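Local coordinates for protein alanine racemase (Enterococcus faecalis, PDB 3E5P) that belongs to the alanine racemase family of pyridoxal-5'-phosphate enzymes, each subunit pairing an eight-stranded alpha/beta barrel with a C-terminal domain rich in beta strands, at residues S251-V256 against P329-V334; I279-I284 against M314-I319; D288-H293 against G310-D315; N302-E307 against R320-V325. The protein carries 1 engineered substitution. All coordinates share one frame; numbering follows the deposited sequence.

Contact 1. Residues S251-V256 against P329-V334; sequences SELIHV and PVVTLV. Engineered in segment 329-334: Pro329 (natural residue Ser).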
# COMPACT_ATOMS: atom_id res chain seq x y z
N SER C 251 10.04 14.58 -2.55
CA SER C 251 9.47 15.16 -1.32
C SER C 251 10.29 16.39 -0.96
O SER C 251 11.02 16.91 -1.80
CB SER C 251 9.48 14.16 -0.17
OG SER C 251 8.64 14.61 0.88
N GLU C 252 10.19 16.85 0.28
CA GLU C 252 10.92 18.04 0.68
C GLU C 252 11.08 18.17 2.18
O GLU C 252 10.23 17.74 2.95
CB GLU C 252 10.22 19.28 0.10
CG GLU C 252 9.84 20.35 1.13
CD GLU C 252 9.24 21.62 0.49
OE1 GLU C 252 8.99 22.59 1.24
OE2 GLU C 252 9.01 21.64 -0.74
N LEU C 253 12.20 18.76 2.61
CA LEU C 253 12.46 18.97 4.03
C LEU C 253 11.42 19.97 4.50
O LEU C 253 11.24 21.01 3.88
CB LEU C 253 13.86 19.55 4.25
CG LEU C 253 15.09 18.72 3.86
CD1 LEU C 253 16.35 19.52 4.18
CD2 LEU C 253 15.10 17.38 4.60
N ILE C 254 10.73 19.68 5.59
CA ILE C 254 9.74 20.62 6.09
C ILE C 254 10.10 21.07 7.49
O ILE C 254 9.32 21.73 8.17
CB ILE C 254 8.33 20.01 6.11
CG1 ILE C 254 8.33 18.74 6.96
CG2 ILE C 254 7.87 19.75 4.69
CD1 ILE C 254 6.95 18.23 7.25
N HIS C 255 11.30 20.71 7.92
CA HIS C 255 11.78 21.07 9.23
C HIS C 255 13.22 20.63 9.33
O HIS C 255 13.56 19.50 8.97
CB HIS C 255 10.93 20.38 10.31
CG HIS C 255 11.24 20.83 11.71
ND1 HIS C 255 11.90 20.03 12.62
CD2 HIS C 255 10.99 21.99 12.35
CE1 HIS C 255 12.04 20.68 13.76
NE2 HIS C 255 11.49 21.88 13.62
N VAL C 256 14.07 21.53 9.79
CA VAL C 256 15.49 21.25 9.95
C VAL C 256 15.91 21.77 11.31
O VAL C 256 15.62 22.91 11.65
CB VAL C 256 16.34 21.95 8.89
CG1 VAL C 256 17.79 21.53 9.03
CG2 VAL C 256 15.83 21.62 7.50
N PRO C 329 14.45 22.64 0.41
CA PRO C 329 15.12 21.95 -0.69
C PRO C 329 14.46 20.60 -0.95
O PRO C 329 14.08 19.89 -0.01
CB PRO C 329 16.57 21.85 -0.20
CG PRO C 329 16.46 21.94 1.29
CD PRO C 329 15.40 22.98 1.49
N VAL C 330 14.31 20.25 -2.22
CA VAL C 330 13.68 19.00 -2.62
C VAL C 330 14.48 17.75 -2.25
O VAL C 330 15.70 17.69 -2.43
CB VAL C 330 13.41 18.98 -4.14
CG1 VAL C 330 14.58 19.54 -4.89
CG2 VAL C 330 13.14 17.55 -4.61
N VAL C 331 13.77 16.76 -1.72
CA VAL C 331 14.37 15.51 -1.31
C VAL C 331 14.02 14.43 -2.33
O VAL C 331 12.85 14.12 -2.52
CB VAL C 331 13.85 15.06 0.07
CG1 VAL C 331 14.63 13.84 0.54
CG2 VAL C 331 13.97 16.22 1.07
N THR C 332 15.04 13.87 -2.99
CA THR C 332 14.81 12.83 -3.99
C THR C 332 14.90 11.45 -3.36
O THR C 332 15.98 10.97 -3.03
CB THR C 332 15.83 12.91 -5.15
OG1 THR C 332 15.65 14.13 -5.87
CG2 THR C 332 15.65 11.75 -6.13
N LEU C 333 13.75 10.80 -3.22
CA LEU C 333 13.70 9.47 -2.64
C LEU C 333 14.10 8.43 -3.69
O LEU C 333 14.91 7.54 -3.44
CB LEU C 333 12.30 9.20 -2.11
CG LEU C 333 11.89 10.20 -1.02
CD1 LEU C 333 10.40 10.06 -0.73
CD2 LEU C 333 12.68 9.94 0.24
N VAL C 334 13.53 8.58 -4.88
CA VAL C 334 13.80 7.70 -6.01
C VAL C 334 14.03 8.62 -7.21
O VAL C 334 13.22 9.52 -7.45
CB VAL C 334 12.59 6.77 -6.31
CG1 VAL C 334 12.86 5.95 -7.57
CG2 VAL C 334 12.33 5.86 -5.12
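Ser251 and Val331 face each other as an antiparallel hydrogen-bonded pair in the mixed sheet of the C-terminal domain, where strand 247-252 lies beside strand 330-332. Ser251 N donates to Val331 O at 2.8 Å. The return bond from Val331 N to Ser251 O is just as short, 2.8 Å, but its donor stands 53° above the carbonyl plane and so misses the lone pairs. Glu252 and Val330 follow as a non-hydrogen-bonded pair with CA atoms 4.4 Å apart, and the ladder fades into a weak bond from Leu253 N to Pro329 O (3.4 Å). Pro329 is an engineered residue, serine in the natural protein. Leu253 spans both partners: CD1 touches Pro329 CG at 3.8 Å, while the Leu253 and Val331 side chains cross at about a right angle, CD2 lying 3.9 Å from Val331 CG2. Behind this shell, Ser251 OG is hydrogen-bonded to Thr9 OG1, Val331 rests on Val299, and Leu253 packs on Ile319 and Leu321. Leu333 and Val334 both oppose Leu249 in a classic beta bulge at the corner of the chain, and Leu333 CD1 comes to 4.2 Å from Ser251 CB.

Contact 2. Residues I279-I284 against M314-I319; sequences IGTVPI and MDQCMI. With PPI (propanoic acid), chain K.
An antiparallel ladder joins strands 277-282 and 317-321 in the three-stranded sheet of the C-terminal domain, with Gly280-Ile319 and Val282-Cys317 as its hydrogen-bonded pairs and Thr281-Met318 between them. Gly280 N reaches Ile319 O at 2.9 Å and Ile319 N answers to Gly280 O at 3.0 Å, both nearly straight. Val282 N to Cys317 O is equally direct at 3.0 Å; Cys317 N to Val282 O is more bent, 154° at the hydrogen. On the face carrying Val282, Cys317 and Ile319, Val282 CG2 meets Ile319 CD1 at 3.8 Å, the two side chains crossing at about a right angle. Ile319 CG1 sits between its own backbone N and carbonyl carbon (chi1 51°), which brings it to 3.6 Å from Gly280 O, beside a residue without a side chain. On the other face Ile279 CG2 leans on Met318 CB at 3.8 Å. Beyond Val282 the regular pairing stops at an inverse gamma turn centred on Pro283, and Ile284 CG2 packs on Cys317 SG at 4.0 Å. Segment 314-319 begins with Met314 and Asp315; the latter touches pyridoxal-5'-phosphate and is salt-bridged to Arg365. Met314 N donates to O2 of propanoic acid at 3.0 Å; a main-chain N-H as donor is compatible with a carboxylate but does not by itself fix its ionisation.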
# COMPACT_ATOMS: atom_id res chain seq x y z
N ILE C 279 19.32 17.43 11.75
CA ILE C 279 18.25 16.51 11.39
C ILE C 279 17.09 17.17 10.65
O ILE C 279 16.50 18.14 11.13
CB ILE C 279 17.73 15.81 12.64
CG1 ILE C 279 18.92 15.31 13.47
CG2 ILE C 279 16.84 14.66 12.26
CD1 ILE C 279 19.90 14.44 12.72
N GLY C 280 16.78 16.63 9.47
CA GLY C 280 15.69 17.15 8.66
C GLY C 280 14.49 16.23 8.64
O GLY C 280 14.64 15.01 8.59
N THR C 281 13.30 16.80 8.66
CA THR C 281 12.06 16.02 8.65
C THR C 281 11.45 15.96 7.26
O THR C 281 11.21 16.98 6.62
CB THR C 281 11.03 16.61 9.62
OG1 THR C 281 11.51 16.46 10.96
CG2 THR C 281 9.69 15.91 9.47
N VAL C 282 11.18 14.74 6.81
CA VAL C 282 10.60 14.53 5.49
C VAL C 282 9.18 14.01 5.64
O VAL C 282 8.95 13.05 6.37
CB VAL C 282 11.43 13.51 4.73
CG1 VAL C 282 10.91 13.39 3.31
CG2 VAL C 282 12.90 13.92 4.77
N PRO C 283 8.22 14.63 4.94
CA PRO C 283 6.79 14.26 4.97
C PRO C 283 6.34 13.04 4.15
O PRO C 283 5.48 13.16 3.27
CB PRO C 283 6.10 15.55 4.54
CG PRO C 283 7.05 16.06 3.48
CD PRO C 283 8.43 15.81 4.08
N ILE C 284 6.93 11.88 4.43
CA ILE C 284 6.57 10.62 3.78
C ILE C 284 6.84 9.54 4.83
O ILE C 284 7.90 9.57 5.49
CB ILE C 284 7.41 10.32 2.53
CG1 ILE C 284 6.88 9.05 1.85
CG2 ILE C 284 8.87 10.10 2.92
CD1 ILE C 284 7.43 8.82 0.45
N MET C 314 4.71 6.75 10.53
CA MET C 314 3.61 6.47 9.64
C MET C 314 3.56 7.51 8.54
O MET C 314 3.37 7.17 7.37
CB MET C 314 2.31 6.46 10.42
CG MET C 314 1.09 5.99 9.65
SD MET C 314 -0.32 5.99 10.76
CE MET C 314 -0.23 4.34 11.47
N ASP C 315 3.75 8.78 8.90
CA ASP C 315 3.67 9.87 7.92
C ASP C 315 4.93 10.68 7.65
O ASP C 315 4.86 11.70 6.95
CB ASP C 315 2.56 10.83 8.35
CG ASP C 315 1.34 10.10 8.85
OD1 ASP C 315 0.72 9.38 8.05
OD2 ASP C 315 1.02 10.25 10.05
N GLN C 316 6.07 10.25 8.20
CA GLN C 316 7.33 10.96 8.01
C GLN C 316 8.54 10.23 8.57
O GLN C 316 8.41 9.30 9.36
CB GLN C 316 7.24 12.35 8.63
CG GLN C 316 6.87 12.34 10.09
CD GLN C 316 5.94 13.47 10.46
OE1 GLN C 316 5.53 13.59 11.62
NE2 GLN C 316 5.59 14.30 9.48
N CYS C 317 9.73 10.65 8.14
CA CYS C 317 10.98 10.05 8.61
C CYS C 317 12.04 11.14 8.75
O CYS C 317 11.88 12.24 8.24
CB CYS C 317 11.47 8.95 7.66
SG CYS C 317 11.40 9.31 5.89
N MET C 318 13.12 10.82 9.46
CA MET C 318 14.19 11.79 9.69
C MET C 318 15.47 11.42 8.96
O MET C 318 15.88 10.27 8.96
CB MET C 318 14.49 11.90 11.19
CG MET C 318 13.50 12.70 12.00
SD MET C 318 11.86 11.95 12.10
CE MET C 318 12.02 10.88 13.57
N ILE C 319 16.11 12.41 8.35
CA ILE C 319 17.37 12.19 7.66
C ILE C 319 18.42 13.11 8.26
O ILE C 319 18.14 14.27 8.57
CB ILE C 319 17.29 12.49 6.15
CG1 ILE C 319 16.70 13.88 5.91
CG2 ILE C 319 16.47 11.44 5.46
CD1 ILE C 319 16.69 14.26 4.45
C1 PPI K . 4.07 5.69 13.86
C2 PPI K . 4.75 4.34 14.10
C3 PPI K . 4.59 3.81 15.52
O1 PPI K . 2.83 5.78 13.98
O2 PPI K . 4.79 6.66 13.53

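Contact 3. Residues D288-H293 against G310-D315; sequences DGWLRH and GRVCMD. With PPI (propanoic acid), chain K.
Val312 N donates to a water at 2.7 Å, and the same water donates to Arg292 O at 2.9 Å, bridging two loops of the C-terminal domain that run in nearly opposite directions without a direct hydrogen bond between them. Next to this bridge Val312 packs against the other loop: its CB lies 3.9 Å from Arg292 CA. With CG1 opposite its own backbone N (chi1 172°), Val312 sends that methyl to Trp290 O at 3.5 Å, while CG2 lies beside the carbonyl oxygens of Leu291 and Arg292. Trp290 is the centre of an inverse gamma turn, and its ring meets the CG1 methyl obliquely. At one end of the contact two like charges come close, Arg292 NH2 and Arg311 NE being 3.6 Å apart with their guanidinium planes turned 78° against each other. A bend at chi3 (53°) brings the Arg292 group there, and its NH1 is hydrogen-bonded to a nonaethylene glycol molecule, probably from the crystallisation liquor. The backbone N of Arg292 bonds Glu357 of the second subunit, which places this loop at the dimer interface. At the other end Asp288 OD2 and Asp315 OD1 approach to 5.1 Å, and Arg365 forms salt bridges with both, which should offset their mutual repulsion; Arg7 pairs with the other oxygen of Asp288. Between the two ends Cys313 turns its side chain to the far side of the loop, where its CB lies 3.2 Å from O2 of propanoic acid.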
# COMPACT_ATOMS: atom_id res chain seq x y z
N ASP C 288 2.52 5.56 3.39
CA ASP C 288 2.61 6.04 2.02
C ASP C 288 3.32 5.00 1.19
O ASP C 288 3.42 5.11 -0.02
CB ASP C 288 3.42 7.35 1.93
CG ASP C 288 2.70 8.53 2.56
OD1 ASP C 288 1.70 9.00 1.98
OD2 ASP C 288 3.14 8.99 3.63
N GLY C 289 3.85 3.98 1.87
CA GLY C 289 4.58 2.95 1.15
C GLY C 289 6.08 2.97 1.43
O GLY C 289 6.79 2.05 1.05
N TRP C 290 6.56 4.03 2.08
CA TRP C 290 7.97 4.15 2.42
C TRP C 290 8.09 3.31 3.69
O TRP C 290 8.05 3.84 4.80
CB TRP C 290 8.32 5.62 2.70
CG TRP C 290 9.78 5.94 2.61
CD1 TRP C 290 10.60 6.38 3.62
CD2 TRP C 290 10.61 5.81 1.45
NE1 TRP C 290 11.89 6.53 3.15
CE2 TRP C 290 11.92 6.19 1.83
CE3 TRP C 290 10.37 5.42 0.12
CZ2 TRP C 290 12.99 6.18 0.93
CZ3 TRP C 290 11.43 5.40 -0.77
CH2 TRP C 290 12.74 5.78 -0.36
N LEU C 291 8.21 2.00 3.52
CA LEU C 291 8.28 1.07 4.64
C LEU C 291 9.32 1.33 5.73
O LEU C 291 10.33 1.98 5.50
CB LEU C 291 8.42 -0.36 4.12
CG LEU C 291 7.29 -0.88 3.22
CD1 LEU C 291 7.51 -2.37 2.98
CD2 LEU C 291 5.91 -0.64 3.88
N ARG C 292 9.05 0.81 6.92
CA ARG C 292 9.91 0.95 8.09
C ARG C 292 11.29 0.36 7.88
O ARG C 292 12.29 0.93 8.32
CB ARG C 292 9.24 0.30 9.32
CG ARG C 292 7.81 0.78 9.55
CD ARG C 292 7.12 0.07 10.67
NE ARG C 292 7.91 0.12 11.90
CZ ARG C 292 8.57 -0.92 12.40
NH1 ARG C 292 8.55 -2.09 11.78
NH2 ARG C 292 9.24 -0.78 13.54
N HIS C 293 11.36 -0.78 7.20
CA HIS C 293 12.65 -1.41 6.97
C HIS C 293 13.60 -0.61 6.08
O HIS C 293 14.62 -1.14 5.65
CB HIS C 293 12.48 -2.82 6.42
CG HIS C 293 12.37 -3.86 7.48
ND1 HIS C 293 11.18 -4.18 8.08
CD2 HIS C 293 13.32 -4.59 8.11
CE1 HIS C 293 11.39 -5.07 9.04
NE2 HIS C 293 12.69 -5.33 9.07
N GLY C 310 16.79 6.62 12.62
CA GLY C 310 15.64 6.51 13.49
C GLY C 310 14.46 5.84 12.81
O GLY C 310 14.41 5.73 11.59
N ARG C 311 13.49 5.41 13.59
CA ARG C 311 12.33 4.72 13.03
C ARG C 311 11.49 5.53 12.05
O ARG C 311 11.12 6.66 12.33
CB ARG C 311 11.44 4.20 14.15
CG ARG C 311 11.17 2.72 14.08
CD ARG C 311 12.45 1.95 14.11
NE ARG C 311 12.31 0.63 14.70
CZ ARG C 311 13.33 -0.20 14.88
NH1 ARG C 311 14.54 0.17 14.49
NH2 ARG C 311 13.17 -1.36 15.48
N VAL C 312 11.21 4.95 10.89
CA VAL C 312 10.36 5.60 9.90
C VAL C 312 8.98 5.66 10.51
O VAL C 312 8.45 4.64 10.92
CB VAL C 312 10.27 4.77 8.61
CG1 VAL C 312 9.23 5.38 7.69
CG2 VAL C 312 11.62 4.71 7.91
N CYS C 313 8.39 6.84 10.57
CA CYS C 313 7.05 6.96 11.13
C CYS C 313 5.96 6.65 10.10
O CYS C 313 6.23 6.33 8.95
CB CYS C 313 6.83 8.37 11.69
SG CYS C 313 7.99 8.83 12.97
N MET C 314 4.71 6.75 10.53
CA MET C 314 3.61 6.47 9.64
C MET C 314 3.56 7.51 8.54
O MET C 314 3.37 7.17 7.37
CB MET C 314 2.31 6.46 10.42
CG MET C 314 1.09 5.99 9.65
SD MET C 314 -0.32 5.99 10.76
CE MET C 314 -0.23 4.34 11.47
N ASP C 315 3.75 8.78 8.90
CA ASP C 315 3.67 9.87 7.92
C ASP C 315 4.93 10.68 7.65
O ASP C 315 4.86 11.70 6.95
CB ASP C 315 2.56 10.83 8.35
CG ASP C 315 1.34 10.10 8.85
OD1 ASP C 315 0.72 9.38 8.05
OD2 ASP C 315 1.02 10.25 10.05
C1 PPI K . 4.07 5.69 13.86
C2 PPI K . 4.75 4.34 14.10
C3 PPI K . 4.59 3.81 15.52
O1 PPI K . 2.83 5.78 13.98
O2 PPI K . 4.79 6.66 13.53
O HOH W 1 11.95 2.39 10.77

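Contact 4. Residues N302-E307 against R320-V325; sequences NGKRCE and RLAEEV
Glu307 and Arg320 join the edge strand 304-307 of the mixed sheet to strand 317-321 of the three-stranded sheet through one backbone hydrogen bond, Arg320 N to Glu307 O at 3.0 Å. The same two residues add a salt bridge. Glu307 OE1 lies at the edge of the guanidinium, near its plane, and takes both weak bonds, from Arg320 NH2 at 3.3 Å and from NH1 at 3.4 Å. Because the carboxylate plane stands 86° from the guanidinium plane, the two groups do not pair side by side with an oxygen for each nitrogen. Bends at chi2 and chi3 (-146° and -55°) bring the guanidinium back beside Glu307, whose CB also touches NH1. Its further partners are Glu277 of strand 277-282, in a long, weak ion pair with NE, and Tyr271 of strand 271-272, weakly bonded to NH2. Further along, Cys306 CB rests against Arg320 O at 3.6 Å, and its SG comes to 4.4 Å from Leu321 CD2, the more buried portion of this contact. Toward the solvent-exposed end Lys304 NZ passes Ala322 CB at 3.9 Å and lies 5.1 Å from Glu323 OE1, too far for contact, though a weak attraction is possible. Ahead of strand 304-307, Asn302 and Val325 approach from opposite directions, with ND2 of Asn302 4.1 Å from CG2 of Val325.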
# COMPACT_ATOMS: atom_id res chain seq x y z
N ASN C 302 20.23 18.14 -2.50
CA ASN C 302 21.31 18.93 -3.11
C ASN C 302 22.44 18.05 -3.64
O ASN C 302 23.61 18.37 -3.49
CB ASN C 302 21.85 19.96 -2.11
CG ASN C 302 20.84 21.04 -1.78
OD1 ASN C 302 20.12 21.53 -2.66
ND2 ASN C 302 20.77 21.42 -0.50
N GLY C 303 22.06 16.94 -4.26
CA GLY C 303 23.03 16.04 -4.84
C GLY C 303 23.85 15.20 -3.89
O GLY C 303 24.80 14.56 -4.31
N LYS C 304 23.49 15.19 -2.61
CA LYS C 304 24.23 14.40 -1.63
C LYS C 304 23.36 13.40 -0.87
O LYS C 304 22.21 13.67 -0.55
CB LYS C 304 24.95 15.32 -0.65
CG LYS C 304 25.99 16.23 -1.29
CD LYS C 304 26.88 16.89 -0.23
CE LYS C 304 27.82 15.87 0.43
NZ LYS C 304 28.60 16.44 1.58
N ARG C 305 23.94 12.23 -0.56
CA ARG C 305 23.23 11.19 0.15
C ARG C 305 23.04 11.53 1.63
O ARG C 305 23.92 12.10 2.27
CB ARG C 305 23.98 9.85 0.03
CG ARG C 305 24.49 9.55 -1.37
CD ARG C 305 24.46 8.04 -1.69
NE ARG C 305 23.08 7.62 -1.88
CZ ARG C 305 22.57 7.16 -3.02
NH1 ARG C 305 23.33 7.04 -4.09
NH2 ARG C 305 21.28 6.89 -3.09
N CYS C 306 21.87 11.19 2.16
CA CYS C 306 21.54 11.44 3.55
C CYS C 306 20.90 10.20 4.15
O CYS C 306 19.92 9.68 3.64
CB CYS C 306 20.58 12.64 3.65
SG CYS C 306 21.30 14.17 3.02
N GLU C 307 21.47 9.73 5.26
CA GLU C 307 20.96 8.54 5.94
C GLU C 307 19.62 8.83 6.61
O GLU C 307 19.45 9.85 7.27
CB GLU C 307 21.97 8.04 6.97
CG GLU C 307 21.78 6.58 7.36
CD GLU C 307 22.69 6.16 8.49
OE1 GLU C 307 23.93 6.26 8.34
OE2 GLU C 307 22.18 5.73 9.55
N ARG C 320 19.62 12.57 8.45
CA ARG C 320 20.73 13.34 8.99
C ARG C 320 21.30 14.09 7.82
O ARG C 320 21.82 13.49 6.88
CB ARG C 320 21.80 12.42 9.57
CG ARG C 320 23.12 13.13 9.87
CD ARG C 320 24.31 12.20 9.62
NE ARG C 320 24.20 10.95 10.38
CZ ARG C 320 24.34 9.74 9.85
NH1 ARG C 320 24.60 9.61 8.56
NH2 ARG C 320 24.21 8.66 10.61
N LEU C 321 21.20 15.41 7.86
CA LEU C 321 21.71 16.23 6.78
C LEU C 321 23.21 16.37 6.91
O LEU C 321 23.77 16.20 8.00
CB LEU C 321 21.04 17.60 6.82
CG LEU C 321 19.51 17.56 6.77
CD1 LEU C 321 18.96 18.95 7.05
CD2 LEU C 321 19.04 17.03 5.43
N ALA C 322 23.87 16.66 5.80
CA ALA C 322 25.32 16.81 5.77
C ALA C 322 25.73 18.13 6.41
O ALA C 322 26.38 18.16 7.46
CB ALA C 322 25.82 16.76 4.33
N GLU C 323 25.35 19.22 5.76
CA GLU C 323 25.69 20.54 6.27
C GLU C 323 24.39 21.30 6.44
O GLU C 323 23.38 20.95 5.82
CB GLU C 323 26.62 21.26 5.28
CG GLU C 323 27.91 20.47 5.00
CD GLU C 323 28.75 21.07 3.88
OE1 GLU C 323 28.20 21.36 2.79
OE2 GLU C 323 29.98 21.25 4.09
N GLU C 324 24.41 22.31 7.29
CA GLU C 324 23.23 23.11 7.56
C GLU C 324 22.50 23.48 6.27
O GLU C 324 23.11 23.88 5.27
CB GLU C 324 23.62 24.37 8.33
CG GLU C 324 22.47 25.33 8.59
CD GLU C 324 22.91 26.53 9.41
OE1 GLU C 324 23.99 27.09 9.12
OE2 GLU C 324 22.15 26.93 10.32
N VAL C 325 21.18 23.33 6.29
CA VAL C 325 20.34 23.62 5.14
C VAL C 325 18.99 24.13 5.59
O VAL C 325 18.48 23.75 6.63
CB VAL C 325 20.13 22.34 4.30
CG1 VAL C 325 18.96 22.51 3.35
CG2 VAL C 325 21.39 22.01 3.52

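In the fold
All four contacts lie in the C-terminal domain. Contact 2 is tied to contact 1 by probable backbone hydrogen bonds, His255 O to Thr281 N at 2.7 Å and Ile254 N to Thr281 O at 2.9 Å; their centres are about 8 Å apart. Contacts 2 and 3 share Met314 and Asp315 beside propanoic acid and pyridoxal-5'-phosphate, and Trp290 CD1 packs on Cys317 SG at 3.8 Å. Lys40 of the second subunit makes a weak hydrogen bond to Asp315, so the dimer interface completes this region. Contact 4 continues strand 317-321 away from it, its centre about 19 Å from that of contact 3, and Leu321 packs against Leu253 and Val256 of contact 1.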